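Local coordinates for putative uncharacterized protein (PDB 3VU0), which is the C-terminal globular domain of the archaeal protein AglB, a member of the oligosaccharyltransferase family, at residues E117-K120 and N121-I125; P107-I111 and A112-P116; N12-K15 and E16-A20. All coordinates share one frame; numbering follows the deposited sequence.

Interaction 1. Residues E117-K120 and N121-I125; sequences EYMK and NKEII
E123 turns back over K120 at the start of the helix that runs from 121 to 128, and its side chain can be followed atom by atom. E123 CB lies 3.4 Å from K120 O. E123 CG passes the flank of the lysine, 3.8 Å from K120 CB, because chi1 of -64° sets it beside its own backbone N and on the side of the helix start. The two side chains run across each other at a slant. At the tip the carboxylate divides its work. E123 OE1 accepts K120 N at 2.8 Å in a nearly straight bond (173°), approached on its anti side and 24° out of the carboxylate plane. E123 OE2 accepts a hydrogen bond from water 1 at 3.2 Å, and K120 NZ donates to the same water at 2.7 Å. The opposite charges therefore meet through a water, without direct contact.

K120 is the N-cap residue and E123 the third residue of the helix, so the E123 OE1 bond is the glutamate half of a capping box; lysine provides no acceptor for the other half. The first helical turn closes with I124 N bonded to K120 O at 3.1 Å. Selenomethionine M119, the residue before the cap, sets its CB 3.9 Å from I124 CG1: a hydrophobic staple. The chemistry implies a helix start held by the capping-box bond of E123 and by the M119-I124 staple, with the carboxylate placed where the helix N-terminus would probably stabilise its negative charge.

Interaction 2. Residues P107-I111 and A112-P116; sequences PIMQI and AGYSP
I108 O accepts A112 N at 3.0 Å, one turn along the helix. One residue on, selenomethionine M109 takes the lead with both its backbone and its side chain. Its carbonyl receives Y114 N at 3.0 Å and 163°, from above the carbonyl plane, and a weak second bond from A112 N. Its side chain bends at chi3 (72°), which swings the methyl CE to the base of the tyrosine, 3.7 Å from Y114 CB. Nearer the backbone, M109 CB sits 3.8 Å from P116 CG, and the selenium packs on that same ring carbon. The edge of the Y114 ring comes to M109 O near the ring plane.

Q110 supplies the second closing bond: its O accepts G113 N at 3.0 Å, again from well above the carbonyl plane. With the Y114 bond and the positive phi of G113 (107°), this defines a Schellman motif, and the M109-Y114 contact is the apolar pairing that accompanies it. The Q110 CA-H points straight at Y114 O, with Q110 CA 3.4 Å from the oxygen. Water 2 donates to Q110 O at 2.9 Å and to Y114 O at 2.7 Å, tying the helix end to the departing chain.

I111 directs its side chain to W37 and F57 in neighbouring loops. On the flank of I108 and A112 lies helix 61-69, through T69 and A65. Helix 121-128 meets the turn through F127, which touches M109 and the Y114 ring, and I124, which touches P116.

Interaction 3. Residues N12-K15 and E16-A20; sequences NWMK and ENLEA
The C-terminal end of helix 5-17, within the AglB core family region, is where N17 folds back over W13 and L18 leads the chain out. The amide of N17 stacks on the indole, with the planes 26° apart. Its ND2 is above the pyrrole part of the ring, 3.2 Å from W13 NE1, and both of these nitrogens are donors, so the closeness reflects stacking and not a hydrogen bond. The bond of ND2 goes to the backbone instead: it donates to W13 O at 3.0 Å, with that oxygen close to the plane of the amide. N17 CB stands over the other half of the indole, 3.8 Å from the centroid of the W13 six-membered ring and only 3° off its normal, a CH-pi contact. The indole can serve as this platform because W13 CG is anti to the backbone N (chi1 -172°).

W13 O thus gathers several donors, for N17 N also reaches it at 2.9 Å in a bond that the angle makes weak. The next bond is firmer: L18 N donates to M14 O at 3.1 Å, although L18 itself has left helical geometry. Alongside it, selenomethionine M14 and L18 run in the same direction, with M14 CB 3.6 Å from L18 CD1. L18 CD2, the other methyl, approaches W13 CZ3 at 4.1 Å.

Strand 147-153 packs against this helix end, where W13 touches L150 and K151 and meets F153 edge-to-face. M14 turns to A48, and L18 to Y32 and K50, in adjoining loops. Just beyond, E19 forms a salt bridge with R86 and a hydrogen bond with Y87, both on strand 85-91.

How the interactions relate
Interactions 1 and 2 are consecutive stations on one connection: the end of helix 105-112 and the start of helix 121-128. They touch directly, M119 SE lying 3.6 Å from M109 CE, and I124 packs against P116 and reaches M109 SE. Interaction 3 ends a different helix on the opposite side of the chain's centre, its nearest atoms about 17 Å from interaction 2 and about 27 Å from interaction 1. Interaction 1 is a surface contact in which a carboxylate caps the helix start and a water links it to a lysine, whereas the other two are partly buried. Of these, 107-116 turns on backbone bonds and selenomethionine packing, while 12-20 adds an amide stacked on an indole.

Interaction 1. Residues E117-K120 and N121-I125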
loop_
_atom_site.group_PDB
_atom_site.type_symbol
_atom_site.label_atom_id
_atom_site.label_comp_id
_atom_site.label_asym_id
_atom_site.label_seq_id
_atom_site.Cartn_x
_atom_site.Cartn_y
_atom_site.Cartn_z
ATOM N N GLU A 117 -15.251 6.906 12.835
ATOM C CA GLU A 117 -15.950 7.988 13.525
ATOM C C GLU A 117 -16.388 7.631 14.941
ATOM O O GLU A 117 -16.712 8.511 15.737
ATOM C CB GLU A 117 -17.159 8.480 12.710
ATOM C CG GLU A 117 -18.356 7.543 12.643
ATOM C CD GLU A 117 -18.262 6.527 11.518
ATOM O OE1 GLU A 117 -19.324 6.013 11.107
ATOM O OE2 GLU A 117 -17.143 6.235 11.047
ATOM N N TYR A 118 -16.386 6.342 15.264
ATOM C CA TYR A 118 -16.772 5.898 16.600
ATOM C C TYR A 118 -15.548 5.662 17.472
ATOM O O TYR A 118 -15.673 5.362 18.657
ATOM C CB TYR A 118 -17.588 4.604 16.518
ATOM C CG TYR A 118 -18.997 4.799 16.019
ATOM C CD1 TYR A 118 -20.003 5.274 16.866
ATOM C CD2 TYR A 118 -19.329 4.518 14.696
ATOM C CE1 TYR A 118 -21.306 5.463 16.400
ATOM C CE2 TYR A 118 -20.623 4.704 14.222
ATOM C CZ TYR A 118 -21.605 5.173 15.073
ATOM O OH TYR A 118 -22.884 5.343 14.591
HETATM N N MSE A 119 -14.364 5.797 16.885
HETATM C CA MSE A 119 -13.121 5.583 17.624
HETATM C C MSE A 119 -12.473 6.895 18.052
HETATM O O MSE A 119 -12.603 7.903 17.373
HETATM C CB MSE A 119 -12.127 4.801 16.763
HETATM C CG MSE A 119 -12.602 3.419 16.367
HETATM SE SE MSE A 119 -11.550 2.716 14.919
HETATM C CE MSE A 119 -9.903 2.361 15.879
ATOM N N LYS A 120 -11.785 6.873 19.190
ATOM C CA LYS A 120 -11.084 8.060 19.670
ATOM C C LYS A 120 -9.898 8.277 18.741
ATOM O O LYS A 120 -9.393 7.325 18.141
ATOM C CB LYS A 120 -10.580 7.849 21.099
ATOM C CG LYS A 120 -11.686 7.795 22.144
ATOM C CD LYS A 120 -11.105 7.716 23.548
ATOM C CE LYS A 120 -12.187 7.865 24.609
ATOM N NZ LYS A 120 -13.229 6.805 24.503
ATOM N N ASN A 121 -9.442 9.517 18.625
ATOM C CA ASN A 121 -8.317 9.800 17.748
ATOM C C ASN A 121 -7.125 8.894 18.060
ATOM O O ASN A 121 -6.527 8.331 17.152
ATOM C CB ASN A 121 -7.899 11.265 17.865
ATOM C CG ASN A 121 -6.947 11.690 16.758
ATOM O OD1 ASN A 121 -7.310 11.697 15.577
ATOM N ND2 ASN A 121 -5.723 12.043 17.133
ATOM N N LYS A 122 -6.785 8.742 19.339
ATOM C CA LYS A 122 -5.646 7.904 19.697
ATOM C C LYS A 122 -5.884 6.428 19.387
ATOM O O LYS A 122 -4.942 5.698 19.085
ATOM C CB LYS A 122 -5.273 8.081 21.174
ATOM C CG LYS A 122 -4.001 7.333 21.566
ATOM C CD LYS A 122 -3.543 7.696 22.973
ATOM C CE LYS A 122 -2.389 6.821 23.411
ATOM N NZ LYS A 122 -2.810 5.403 23.632
ATOM N N GLU A 123 -7.133 5.975 19.466
ATOM C CA GLU A 123 -7.420 4.581 19.141
ATOM C C GLU A 123 -7.114 4.331 17.654
ATOM O O GLU A 123 -6.678 3.243 17.274
ATOM C CB GLU A 123 -8.882 4.238 19.442
ATOM C CG GLU A 123 -9.239 4.339 20.921
ATOM C CD GLU A 123 -10.672 3.919 21.223
ATOM O OE1 GLU A 123 -11.588 4.381 20.517
ATOM O OE2 GLU A 123 -10.884 3.134 22.176
ATOM N N ILE A 124 -7.334 5.342 16.821
ATOM C CA ILE A 124 -7.065 5.219 15.387
ATOM C C ILE A 124 -5.559 5.164 15.160
ATOM O O ILE A 124 -5.073 4.352 14.375
ATOM C CB ILE A 124 -7.669 6.410 14.600
ATOM C CG1 ILE A 124 -9.196 6.349 14.673
ATOM C CG2 ILE A 124 -7.191 6.399 13.148
ATOM C CD1 ILE A 124 -9.880 7.538 14.030
ATOM N N ILE A 125 -4.825 6.024 15.860
ATOM C CA ILE A 125 -3.366 6.063 15.752
ATOM C C ILE A 125 -2.770 4.745 16.265
ATOM O O ILE A 125 -1.914 4.142 15.613
ATOM C CB ILE A 125 -2.789 7.245 16.571
ATOM C CG1 ILE A 125 -3.287 8.574 15.986
ATOM C CG2 ILE A 125 -1.267 7.196 16.565
ATOM C CD1 ILE A 125 -3.016 9.784 16.874
HETATM O O HOH W 1 -11.895 4.524 24.918
#

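Interaction 2. Residues P107-I111 and A112-P116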
loop_
_atom_site.group_PDB
_atom_site.type_symbol
_atom_site.label_atom_id
_atom_site.label_comp_id
_atom_site.label_asym_id
_atom_site.label_seq_id
_atom_site.Cartn_x
_atom_site.Cartn_y
_atom_site.Cartn_z
ATOM N N PRO A 107 -10.309 6.298 4.656
ATOM C CA PRO A 107 -11.117 5.545 3.693
ATOM C C PRO A 107 -10.648 4.092 3.595
ATOM O O PRO A 107 -11.446 3.187 3.331
ATOM C CB PRO A 107 -10.933 6.326 2.387
ATOM C CG PRO A 107 -9.624 7.035 2.569
ATOM C CD PRO A 107 -9.678 7.467 4.019
ATOM N N ILE A 108 -9.354 3.867 3.813
ATOM C CA ILE A 108 -8.821 2.506 3.775
ATOM C C ILE A 108 -9.512 1.710 4.884
ATOM O O ILE A 108 -9.960 0.587 4.674
ATOM C CB ILE A 108 -7.290 2.486 4.006
ATOM C CG1 ILE A 108 -6.574 3.068 2.782
ATOM C CG2 ILE A 108 -6.812 1.065 4.273
ATOM C CD1 ILE A 108 -5.048 3.031 2.884
HETATM N N MSE A 109 -9.596 2.304 6.068
HETATM C CA MSE A 109 -10.259 1.648 7.190
HETATM C C MSE A 109 -11.733 1.406 6.882
HETATM O O MSE A 109 -12.255 0.320 7.123
HETATM C CB MSE A 109 -10.151 2.495 8.458
HETATM C CG MSE A 109 -8.786 2.490 9.095
HETATM SE SE MSE A 109 -8.840 3.351 10.817
HETATM C CE MSE A 109 -9.812 1.993 11.799
ATOM N N GLN A 110 -12.407 2.423 6.356
ATOM C CA GLN A 110 -13.828 2.289 6.042
ATOM C C GLN A 110 -14.081 1.141 5.068
ATOM O O GLN A 110 -15.006 0.353 5.255
ATOM C CB GLN A 110 -14.367 3.595 5.460
ATOM C CG GLN A 110 -14.195 4.776 6.390
ATOM C CD GLN A 110 -14.589 6.088 5.749
ATOM O OE1 GLN A 110 -14.162 6.399 4.638
ATOM N NE2 GLN A 110 -15.398 6.870 6.449
ATOM N N ILE A 111 -13.251 1.039 4.036
ATOM C CA ILE A 111 -13.412 -0.019 3.047
ATOM C C ILE A 111 -13.059 -1.377 3.644
ATOM O O ILE A 111 -13.540 -2.415 3.183
ATOM C CB ILE A 111 -12.552 0.272 1.802
ATOM C CG1 ILE A 111 -12.990 1.608 1.199
ATOM C CG2 ILE A 111 -12.719 -0.832 0.771
ATOM C CD1 ILE A 111 -12.081 2.129 0.122
ATOM N N ALA A 112 -12.230 -1.369 4.682
ATOM C CA ALA A 112 -11.847 -2.606 5.350
ATOM C C ALA A 112 -12.951 -3.057 6.306
ATOM O O ALA A 112 -12.888 -4.155 6.860
ATOM C CB ALA A 112 -10.542 -2.414 6.112
ATOM N N GLY A 113 -13.949 -2.203 6.512
ATOM C CA GLY A 113 -15.054 -2.561 7.386
ATOM C C GLY A 113 -15.113 -1.872 8.737
ATOM O O GLY A 113 -15.958 -2.211 9.571
ATOM N N TYR A 114 -14.227 -0.908 8.965
ATOM C CA TYR A 114 -14.201 -0.183 10.232
ATOM C C TYR A 114 -14.992 1.118 10.145
ATOM O O TYR A 114 -15.251 1.625 9.052
ATOM C CB TYR A 114 -12.753 0.128 10.631
ATOM C CG TYR A 114 -11.914 -1.100 10.900
ATOM C CD1 TYR A 114 -12.009 -1.780 12.114
ATOM C CD2 TYR A 114 -11.033 -1.593 9.936
ATOM C CE1 TYR A 114 -11.243 -2.923 12.364
ATOM C CE2 TYR A 114 -10.266 -2.734 10.175
ATOM C CZ TYR A 114 -10.376 -3.393 11.390
ATOM O OH TYR A 114 -9.617 -4.517 11.634
ATOM N N SER A 115 -15.375 1.646 11.306
ATOM C CA SER A 115 -16.122 2.899 11.391
ATOM C C SER A 115 -15.340 3.814 12.320
ATOM O O SER A 115 -15.684 3.977 13.495
ATOM C CB SER A 115 -17.529 2.655 11.951
ATOM O OG SER A 115 -18.286 1.843 11.069
ATOM N N PRO A 116 -14.270 4.429 11.794
ATOM C CA PRO A 116 -13.392 5.337 12.536
ATOM C C PRO A 116 -14.099 6.446 13.318
ATOM O O PRO A 116 -13.602 6.879 14.357
ATOM C CB PRO A 116 -12.475 5.899 11.448
ATOM C CG PRO A 116 -12.439 4.812 10.428
ATOM C CD PRO A 116 -13.877 4.374 10.374
HETATM O O HOH W 2 -17.070 1.289 7.043
#

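Interaction 3. Residues N12-K15 and E16-A20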
loop_
_atom_site.group_PDB
_atom_site.type_symbol
_atom_site.label_atom_id
_atom_site.label_comp_id
_atom_site.label_asym_id
_atom_site.label_seq_id
_atom_site.Cartn_x
_atom_site.Cartn_y
_atom_site.Cartn_z
ATOM N N ASN A 12 8.729 5.213 -13.553
ATOM C CA ASN A 12 9.735 4.960 -14.583
ATOM C C ASN A 12 10.685 3.863 -14.126
ATOM O O ASN A 12 11.121 3.030 -14.926
ATOM C CB ASN A 12 10.544 6.225 -14.895
ATOM C CG ASN A 12 9.720 7.286 -15.596
ATOM O OD1 ASN A 12 8.830 6.977 -16.391
ATOM N ND2 ASN A 12 10.028 8.547 -15.319
ATOM N N TRP A 13 11.008 3.870 -12.836
ATOM C CA TRP A 13 11.899 2.864 -12.282
ATOM C C TRP A 13 11.254 1.480 -12.386
ATOM O O TRP A 13 11.889 0.523 -12.836
ATOM C CB TRP A 13 12.212 3.173 -10.811
ATOM C CG TRP A 13 13.279 2.284 -10.224
ATOM C CD1 TRP A 13 14.629 2.509 -10.226
ATOM C CD2 TRP A 13 13.085 1.013 -9.591
ATOM N NE1 TRP A 13 15.287 1.454 -9.631
ATOM C CE2 TRP A 13 14.363 0.523 -9.233
ATOM C CE3 TRP A 13 11.955 0.239 -9.289
ATOM C CZ2 TRP A 13 14.542 -0.710 -8.593
ATOM C CZ3 TRP A 13 12.133 -0.990 -8.650
ATOM C CH2 TRP A 13 13.419 -1.449 -8.309
HETATM N N MSE A 14 9.991 1.355 -11.980
HETATM C CA MSE A 14 9.369 0.041 -12.055
HETATM C C MSE A 14 9.114 -0.419 -13.484
HETATM O O MSE A 14 9.097 -1.622 -13.758
HETATM C CB MSE A 14 8.090 -0.051 -11.195
HETATM C CG MSE A 14 7.210 1.179 -11.074
HETATM SE SE MSE A 14 6.051 1.031 -9.478
HETATM C CE MSE A 14 5.063 -0.545 -9.967
ATOM N N LYS A 15 8.954 0.532 -14.399
ATOM C CA LYS A 15 8.722 0.189 -15.794
ATOM C C LYS A 15 9.919 -0.552 -16.380
ATOM O O LYS A 15 9.758 -1.521 -17.122
ATOM C CB LYS A 15 8.463 1.446 -16.631
ATOM C CG LYS A 15 8.108 1.134 -18.083
ATOM C CD LYS A 15 7.872 2.399 -18.894
ATOM C CE LYS A 15 7.395 2.069 -20.302
ATOM N NZ LYS A 15 7.123 3.302 -21.092
ATOM N N GLU A 16 11.124 -0.105 -16.044
ATOM C CA GLU A 16 12.312 -0.747 -16.589
ATOM C C GLU A 16 13.027 -1.735 -15.678
ATOM O O GLU A 16 13.955 -2.413 -16.119
ATOM C CB GLU A 16 13.307 0.315 -17.066
ATOM C CG GLU A 16 13.793 1.263 -15.994
ATOM C CD GLU A 16 14.710 2.339 -16.555
ATOM O OE1 GLU A 16 15.762 1.986 -17.133
ATOM O OE2 GLU A 16 14.377 3.538 -16.419
ATOM N N ASN A 17 12.601 -1.834 -14.422
ATOM C CA ASN A 17 13.247 -2.751 -13.490
ATOM C C ASN A 17 12.434 -3.979 -13.083
ATOM O O ASN A 17 13.003 -5.043 -12.859
ATOM C CB ASN A 17 13.710 -1.990 -12.238
ATOM C CG ASN A 17 14.962 -1.171 -12.490
ATOM O OD1 ASN A 17 16.059 -1.723 -12.631
ATOM N ND2 ASN A 17 14.808 0.149 -12.563
ATOM N N LEU A 18 11.116 -3.850 -12.976
ATOM C CA LEU A 18 10.312 -5.009 -12.606
ATOM C C LEU A 18 10.217 -5.957 -13.812
ATOM O O LEU A 18 10.287 -5.514 -14.961
ATOM C CB LEU A 18 8.912 -4.576 -12.146
ATOM C CG LEU A 18 8.804 -3.629 -10.938
ATOM C CD1 LEU A 18 7.351 -3.549 -10.494
ATOM C CD2 LEU A 18 9.664 -4.120 -9.785
ATOM N N GLU A 19 10.076 -7.255 -13.548
ATOM C CA GLU A 19 9.991 -8.250 -14.618
ATOM C C GLU A 19 8.914 -7.898 -15.643
ATOM O O GLU A 19 7.747 -7.712 -15.294
ATOM C CB GLU A 19 9.720 -9.643 -14.040
ATOM C CG GLU A 19 10.844 -10.204 -13.159
ATOM C CD GLU A 19 10.923 -9.534 -11.795
ATOM O OE1 GLU A 19 9.858 -9.281 -11.193
ATOM O OE2 GLU A 19 12.049 -9.272 -11.318
ATOM N N ALA A 20 9.322 -7.816 -16.907
ATOM C CA ALA A 20 8.427 -7.462 -18.007
ATOM C C ALA A 20 7.172 -8.319 -18.097
ATOM O O ALA A 20 7.189 -9.509 -17.768
ATOM C CB ALA A 20 9.183 -7.519 -19.329
#